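Local coordinates for protein predicted ATPase of the ABC class (PDB 5D6A) that probably binds and hydrolyses ATP as an ATPase of the ABC class, and holds the ATP analogue AMP-PNP in this crystal form, at residues Ile102-Ile116 and Ile161-Thr174. Residues are numbered along the deposited sequence; the frame is centred on the assembly and turned at random.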
loop_
_atom_site.group_PDB
_atom_site.type_symbol
_atom_site.label_atom_id
_atom_site.label_comp_id
_atom_site.label_asym_id
_atom_site.label_seq_id
_atom_site.Cartn_x
_atom_site.Cartn_y
_atom_site.Cartn_z
ATOM N N ILE A 102 -14.133 -27.900 7.062
ATOM C CA ILE A 102 -13.224 -28.759 7.830
ATOM C C ILE A 102 -12.026 -27.968 8.371
ATOM O O ILE A 102 -11.587 -28.193 9.498
ATOM C CB ILE A 102 -12.753 -29.964 6.987
ATOM C CG1 ILE A 102 -13.910 -30.952 6.812
ATOM C CG2 ILE A 102 -11.588 -30.678 7.657
ATOM C CD1 ILE A 102 -13.626 -32.073 5.835
ATOM N N ALA A 103 -11.508 -27.043 7.566
ATOM C CA ALA A 103 -10.382 -26.205 7.979
ATOM C C ALA A 103 -10.787 -25.292 9.136
ATOM O O ALA A 103 -10.030 -25.114 10.090
ATOM C CB ALA A 103 -9.884 -25.376 6.809
ATOM N N ARG A 104 -11.987 -24.720 9.042
ATOM C CA ARG A 104 -12.504 -23.825 10.080
ATOM C C ARG A 104 -12.829 -24.590 11.357
ATOM O O ARG A 104 -12.659 -24.065 12.453
ATOM C CB ARG A 104 -13.744 -23.084 9.587
ATOM C CG ARG A 104 -13.502 -22.220 8.363
ATOM C CD ARG A 104 -14.780 -21.539 7.912
ATOM N NE ARG A 104 -14.608 -20.880 6.619
ATOM C CZ ARG A 104 -14.120 -19.653 6.448
ATOM N NH1 ARG A 104 -13.745 -18.912 7.486
ATOM N NH2 ARG A 104 -14.009 -19.161 5.220
ATOM N N SER A 105 -13.308 -25.823 11.207
ATOM C CA SER A 105 -13.617 -26.667 12.359
ATOM C C SER A 105 -12.328 -27.029 13.083
ATOM O O SER A 105 -12.270 -27.011 14.308
ATOM C CB SER A 105 -14.341 -27.943 11.926
ATOM O OG SER A 105 -15.611 -27.651 11.377
ATOM N N PHE A 106 -11.298 -27.352 12.306
ATOM C CA PHE A 106 -9.993 -27.701 12.854
ATOM C C PHE A 106 -9.393 -26.510 13.599
ATOM O O PHE A 106 -8.758 -26.677 14.640
ATOM C CB PHE A 106 -9.050 -28.139 11.732
ATOM C CG PHE A 106 -7.688 -28.550 12.210
ATOM C CD1 PHE A 106 -6.674 -27.612 12.349
ATOM C CD2 PHE A 106 -7.417 -29.873 12.515
ATOM C CE1 PHE A 106 -5.415 -27.987 12.788
ATOM C CE2 PHE A 106 -6.158 -30.255 12.954
ATOM C CZ PHE A 106 -5.156 -29.312 13.091
ATOM N N ALA A 107 -9.592 -25.312 13.055
ATOM C CA ALA A 107 -9.081 -24.093 13.681
ATOM C C ALA A 107 -9.807 -23.824 14.991
ATOM O O ALA A 107 -9.199 -23.391 15.969
ATOM C CB ALA A 107 -9.233 -22.906 12.741
ATOM N N GLU A 108 -11.111 -24.090 14.997
ATOM C CA GLU A 108 -11.950 -23.875 16.174
ATOM C C GLU A 108 -11.576 -24.824 17.312
ATOM O O GLU A 108 -11.442 -24.392 18.458
ATOM C CB GLU A 108 -13.431 -24.042 15.805
ATOM C CG GLU A 108 -14.414 -23.726 16.926
ATOM C CD GLU A 108 -14.387 -22.270 17.369
ATOM O OE1 GLU A 108 -13.732 -21.433 16.704
ATOM O OE2 GLU A 108 -15.036 -21.957 18.392
ATOM N N PHE A 109 -11.408 -26.109 17.001
ATOM C CA PHE A 109 -11.032 -27.082 18.028
ATOM C C PHE A 109 -9.621 -26.814 18.540
ATOM O O PHE A 109 -9.295 -27.179 19.664
ATOM C CB PHE A 109 -11.097 -28.531 17.520
ATOM C CG PHE A 109 -12.449 -28.954 17.015
ATOM C CD1 PHE A 109 -13.584 -28.791 17.797
ATOM C CD2 PHE A 109 -12.574 -29.594 15.792
ATOM C CE1 PHE A 109 -14.827 -29.199 17.338
ATOM C CE2 PHE A 109 -13.810 -30.010 15.329
ATOM C CZ PHE A 109 -14.939 -29.813 16.103
ATOM N N ALA A 110 -8.797 -26.167 17.715
ATOM C CA ALA A 110 -7.407 -25.878 18.072
ATOM C C ALA A 110 -7.156 -24.468 18.622
ATOM O O ALA A 110 -6.011 -24.014 18.633
ATOM C CB ALA A 110 -6.507 -26.128 16.868
ATOM N N LYS A 111 -8.203 -23.775 19.075
ATOM C CA LYS A 111 -8.024 -22.435 19.646
ATOM C C LYS A 111 -7.267 -22.497 20.965
ATOM O O LYS A 111 -6.400 -21.665 21.226
ATOM C CB LYS A 111 -9.361 -21.748 19.899
ATOM C CG LYS A 111 -10.154 -21.399 18.655
ATOM C CD LYS A 111 -11.433 -20.649 19.010
ATOM C CE LYS A 111 -12.340 -21.456 19.932
ATOM N NZ LYS A 111 -13.622 -20.756 20.217
ATOM N N GLN A 112 -7.603 -23.483 21.798
ATOM C CA GLN A 112 -6.952 -23.639 23.103
ATOM C C GLN A 112 -5.487 -24.066 22.975
ATOM O O GLN A 112 -4.764 -24.106 23.966
ATOM C CB GLN A 112 -7.712 -24.625 24.013
ATOM C CG GLN A 112 -9.105 -24.178 24.457
ATOM C CD GLN A 112 -10.172 -24.289 23.377
ATOM O OE1 GLN A 112 -9.925 -24.805 22.285
ATOM N NE2 GLN A 112 -11.374 -23.817 23.688
ATOM N N GLU A 113 -5.053 -24.396 21.763
ATOM C CA GLU A 113 -3.667 -24.772 21.546
ATOM C C GLU A 113 -3.117 -23.877 20.439
ATOM O O GLU A 113 -3.125 -24.243 19.260
ATOM C CB GLU A 113 -3.562 -26.251 21.176
ATOM C CG GLU A 113 -2.151 -26.802 21.262
ATOM C CD GLU A 113 -1.608 -26.772 22.679
ATOM O OE1 GLU A 113 -0.387 -26.594 22.840
ATOM O OE2 GLU A 113 -2.407 -26.901 23.635
ATOM N N ASN A 114 -2.649 -22.695 20.833
ATOM C CA ASN A 114 -2.124 -21.704 19.882
ATOM C C ASN A 114 -0.857 -22.119 19.125
ATOM O O ASN A 114 -0.495 -21.488 18.131
ATOM C CB ASN A 114 -1.905 -20.352 20.575
ATOM C CG ASN A 114 -0.927 -20.433 21.730
ATOM O OD1 ASN A 114 -0.281 -21.459 21.946
ATOM N ND2 ASN A 114 -0.814 -19.347 22.480
ATOM N N ALA A 115 -0.183 -23.165 19.600
ATOM C CA ALA A 115 1.014 -23.664 18.922
ATOM C C ALA A 115 0.629 -24.237 17.557
ATOM O O ALA A 115 1.450 -24.304 16.642
ATOM C CB ALA A 115 1.706 -24.720 19.768
ATOM N N ILE A 116 -0.629 -24.652 17.438
ATOM C CA ILE A 116 -1.157 -25.199 16.198
ATOM C C ILE A 116 -1.863 -24.092 15.431
ATOM O O ILE A 116 -2.560 -23.267 16.022
ATOM C CB ILE A 116 -2.150 -26.341 16.475
ATOM C CG1 ILE A 116 -1.448 -27.467 17.240
ATOM C CG2 ILE A 116 -2.746 -26.862 15.170
ATOM C CD1 ILE A 116 -2.361 -28.601 17.650
ATOM N N ILE A 161 1.500 -31.464 22.788
ATOM C CA ILE A 161 0.961 -30.840 21.582
ATOM C C ILE A 161 0.766 -31.831 20.435
ATOM O O ILE A 161 -0.325 -31.945 19.876
ATOM C CB ILE A 161 1.899 -29.723 21.058
ATOM C CG1 ILE A 161 2.098 -28.635 22.122
ATOM C CG2 ILE A 161 1.340 -29.118 19.772
ATOM C CD1 ILE A 161 3.055 -27.535 21.711
ATOM N N ILE A 162 1.835 -32.545 20.104
ATOM C CA ILE A 162 1.845 -33.461 18.961
ATOM C C ILE A 162 1.174 -34.819 19.166
ATOM O O ILE A 162 0.532 -35.327 18.245
ATOM C CB ILE A 162 3.300 -33.718 18.505
ATOM C CG1 ILE A 162 4.004 -32.390 18.192
ATOM C CG2 ILE A 162 3.331 -34.641 17.291
ATOM C CD1 ILE A 162 5.482 -32.528 17.893
ATOM N N THR A 163 1.321 -35.405 20.355
ATOM C CA THR A 163 0.784 -36.749 20.619
ATOM C C THR A 163 -0.513 -36.808 21.422
ATOM O O THR A 163 -1.132 -37.868 21.503
ATOM C CB THR A 163 1.815 -37.618 21.365
ATOM O OG1 THR A 163 1.969 -37.143 22.707
ATOM C CG2 THR A 163 3.158 -37.596 20.645
ATOM N N PHE A 164 -0.917 -35.694 22.025
ATOM C CA PHE A 164 -2.142 -35.678 22.826
ATOM C C PHE A 164 -3.213 -34.755 22.232
ATOM O O PHE A 164 -4.328 -35.199 21.959
ATOM C CB PHE A 164 -1.823 -35.300 24.278
ATOM C CG PHE A 164 -3.019 -35.314 25.185
ATOM C CD1 PHE A 164 -3.488 -36.507 25.716
ATOM C CD2 PHE A 164 -3.670 -34.135 25.519
ATOM C CE1 PHE A 164 -4.589 -36.526 26.552
ATOM C CE2 PHE A 164 -4.772 -34.148 26.356
ATOM C CZ PHE A 164 -5.231 -35.345 26.872
ATOM N N HIS A 165 -2.874 -33.485 22.022
ATOM C CA HIS A 165 -3.834 -32.523 21.472
ATOM C C HIS A 165 -4.027 -32.635 19.964
ATOM O O HIS A 165 -5.153 -32.783 19.488
ATOM C CB HIS A 165 -3.426 -31.083 21.798
ATOM C CG HIS A 165 -3.577 -30.719 23.239
ATOM N ND1 HIS A 165 -4.807 -30.545 23.834
ATOM C CD2 HIS A 165 -2.655 -30.449 24.192
ATOM C CE1 HIS A 165 -4.637 -30.212 25.101
ATOM N NE2 HIS A 165 -3.340 -30.143 25.342
ATOM N N LEU A 166 -2.929 -32.554 19.217
ATOM C CA LEU A 166 -2.997 -32.586 17.754
ATOM C C LEU A 166 -3.816 -33.756 17.200
ATOM O O LEU A 166 -4.694 -33.544 16.364
ATOM C CB LEU A 166 -1.591 -32.554 17.134
ATOM C CG LEU A 166 -1.500 -32.578 15.602
ATOM C CD1 LEU A 166 -2.324 -31.469 14.965
ATOM C CD2 LEU A 166 -0.048 -32.476 15.160
ATOM N N PRO A 167 -3.549 -34.987 17.670
ATOM C CA PRO A 167 -4.321 -36.119 17.151
ATOM C C PRO A 167 -5.832 -35.962 17.353
ATOM O O PRO A 167 -6.611 -36.461 16.549
ATOM C CB PRO A 167 -3.781 -37.310 17.953
ATOM C CG PRO A 167 -2.422 -36.887 18.393
ATOM C CD PRO A 167 -2.566 -35.421 18.676
ATOM N N LYS A 168 -6.235 -35.264 18.410
ATOM C CA LYS A 168 -7.654 -35.058 18.681
ATOM C C LYS A 168 -8.287 -34.080 17.698
ATOM O O LYS A 168 -9.410 -34.302 17.250
ATOM C CB LYS A 168 -7.878 -34.598 20.126
ATOM C CG LYS A 168 -7.535 -35.669 21.147
ATOM C CD LYS A 168 -7.783 -35.216 22.573
ATOM C CE LYS A 168 -7.515 -36.354 23.545
ATOM N NZ LYS A 168 -7.818 -35.977 24.950
ATOM N N PHE A 169 -7.572 -33.011 17.350
ATOM C CA PHE A 169 -8.107 -32.030 16.403
ATOM C C PHE A 169 -8.190 -32.631 15.003
ATOM O O PHE A 169 -9.137 -32.362 14.266
ATOM C CB PHE A 169 -7.265 -30.751 16.373
ATOM C CG PHE A 169 -6.952 -30.200 17.734
ATOM C CD1 PHE A 169 -7.961 -30.001 18.668
ATOM C CD2 PHE A 169 -5.655 -29.835 18.065
ATOM C CE1 PHE A 169 -7.675 -29.493 19.923
ATOM C CE2 PHE A 169 -5.365 -29.313 19.313
ATOM C CZ PHE A 169 -6.375 -29.141 20.244
ATOM N N ILE A 170 -7.194 -33.443 14.647
ATOM C CA ILE A 170 -7.153 -34.111 13.346
ATOM C C ILE A 170 -8.329 -35.076 13.204
ATOM O O ILE A 170 -8.896 -35.213 12.120
ATOM C CB ILE A 170 -5.826 -34.875 13.140
ATOM C CG1 ILE A 170 -4.659 -33.888 13.038
ATOM C CG2 ILE A 170 -5.884 -35.722 11.875
ATOM C CD1 ILE A 170 -3.290 -34.537 13.047
ATOM N N ARG A 171 -8.689 -35.739 14.301
ATOM C CA ARG A 171 -9.807 -36.681 14.288
ATOM C C ARG A 171 -11.149 -35.960 14.282
ATOM O O ARG A 171 -11.944 -36.129 13.360
ATOM C CB ARG A 171 -9.734 -37.645 15.477
ATOM C CG ARG A 171 -8.571 -38.621 15.402
ATOM C CD ARG A 171 -8.598 -39.636 16.534
ATOM N NE ARG A 171 -7.470 -40.568 16.446
ATOM C CZ ARG A 171 -6.329 -40.466 17.128
ATOM N NH1 ARG A 171 -6.132 -39.483 18.000
ATOM N NH2 ARG A 171 -5.378 -41.377 16.950
ATOM N N ARG A 172 -11.387 -35.144 15.301
ATOM C CA ARG A 172 -12.653 -34.414 15.426
ATOM C C ARG A 172 -13.041 -33.620 14.180
ATOM O O ARG A 172 -14.216 -33.564 13.817
ATOM C CB ARG A 172 -12.609 -33.477 16.632
ATOM C CG ARG A 172 -12.511 -34.188 17.971
ATOM C CD ARG A 172 -12.434 -33.180 19.104
ATOM N NE ARG A 172 -13.662 -32.396 19.224
ATOM C CZ ARG A 172 -13.807 -31.334 20.013
ATOM N NH1 ARG A 172 -12.790 -30.894 20.749
ATOM N NH2 ARG A 172 -14.971 -30.695 20.053
ATOM N N SER A 173 -12.057 -33.014 13.524
ATOM C CA SER A 173 -12.324 -32.214 12.330
ATOM C C SER A 173 -12.662 -33.069 11.108
ATOM O O SER A 173 -13.193 -32.556 10.127
ATOM C CB SER A 173 -11.126 -31.318 12.002
ATOM O OG SER A 173 -10.000 -32.093 11.628
ATOM N N THR A 174 -12.350 -34.363 11.170
ATOM C CA THR A 174 -12.606 -35.273 10.046
ATOM C C THR A 174 -13.435 -36.506 10.423
ATOM O O THR A 174 -13.117 -37.622 10.015
ATOM C CB THR A 174 -11.282 -35.740 9.418
ATOM O OG1 THR A 174 -10.456 -36.307 10.438
ATOM C CG2 THR A 174 -10.553 -34.572 8.780
#
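F106, F109 and F169 carry the packing of two roughly antiparallel helices in the N-terminal region of this ABC-class ATPase. The segment axes, 102-109 and 161-172, approach to 9.0 Å at an angle of 147°, and strand 137-144 of an antiparallel sheet lies against both, with L140 touching I102, F106 and S173. Apolar contacts dominate. F169 points from its helix into the bend where the chain leaves helix 102-109: A110 CA sits almost straight above the centre of one face, 4.0 Å from the ring centroid, a CH-pi contact, while I116 CD1 meets the ring edge at 3.5 Å from CE2. F106, its CG anti to the backbone N (chi1 -179°), reaches across to the facing helix, where CE2 lies 3.6 Å from F169 CB and CZ meets L166 CD1. Beyond the bend, A115 CB and I116 CG1 rest on the two branches of I161, CD1 and CG2 respectively. R172 instead lies over F109: its CB makes a CH-pi contact over the face, and the chain, bent at chi3, brings the guanidinium across the same ring with the planes 36° apart. No hydrogen bond spans the two segments; E113 OE1 and S173 OG find partners elsewhere. E113, bent at chi2, places OE2 over one face of the H165 ring, 3.6 Å from CD2, whereas OE1 forms a salt bridge with K157, earlier in the second helix, which probably favours the charged carboxylate. F169 O accepts from both S173 N and S173 OG, the latter bond 2.8 Å long; the same hydroxyl oxygen lies in the plane of the F106 ring, at its edge, 3.5 Å from CD2.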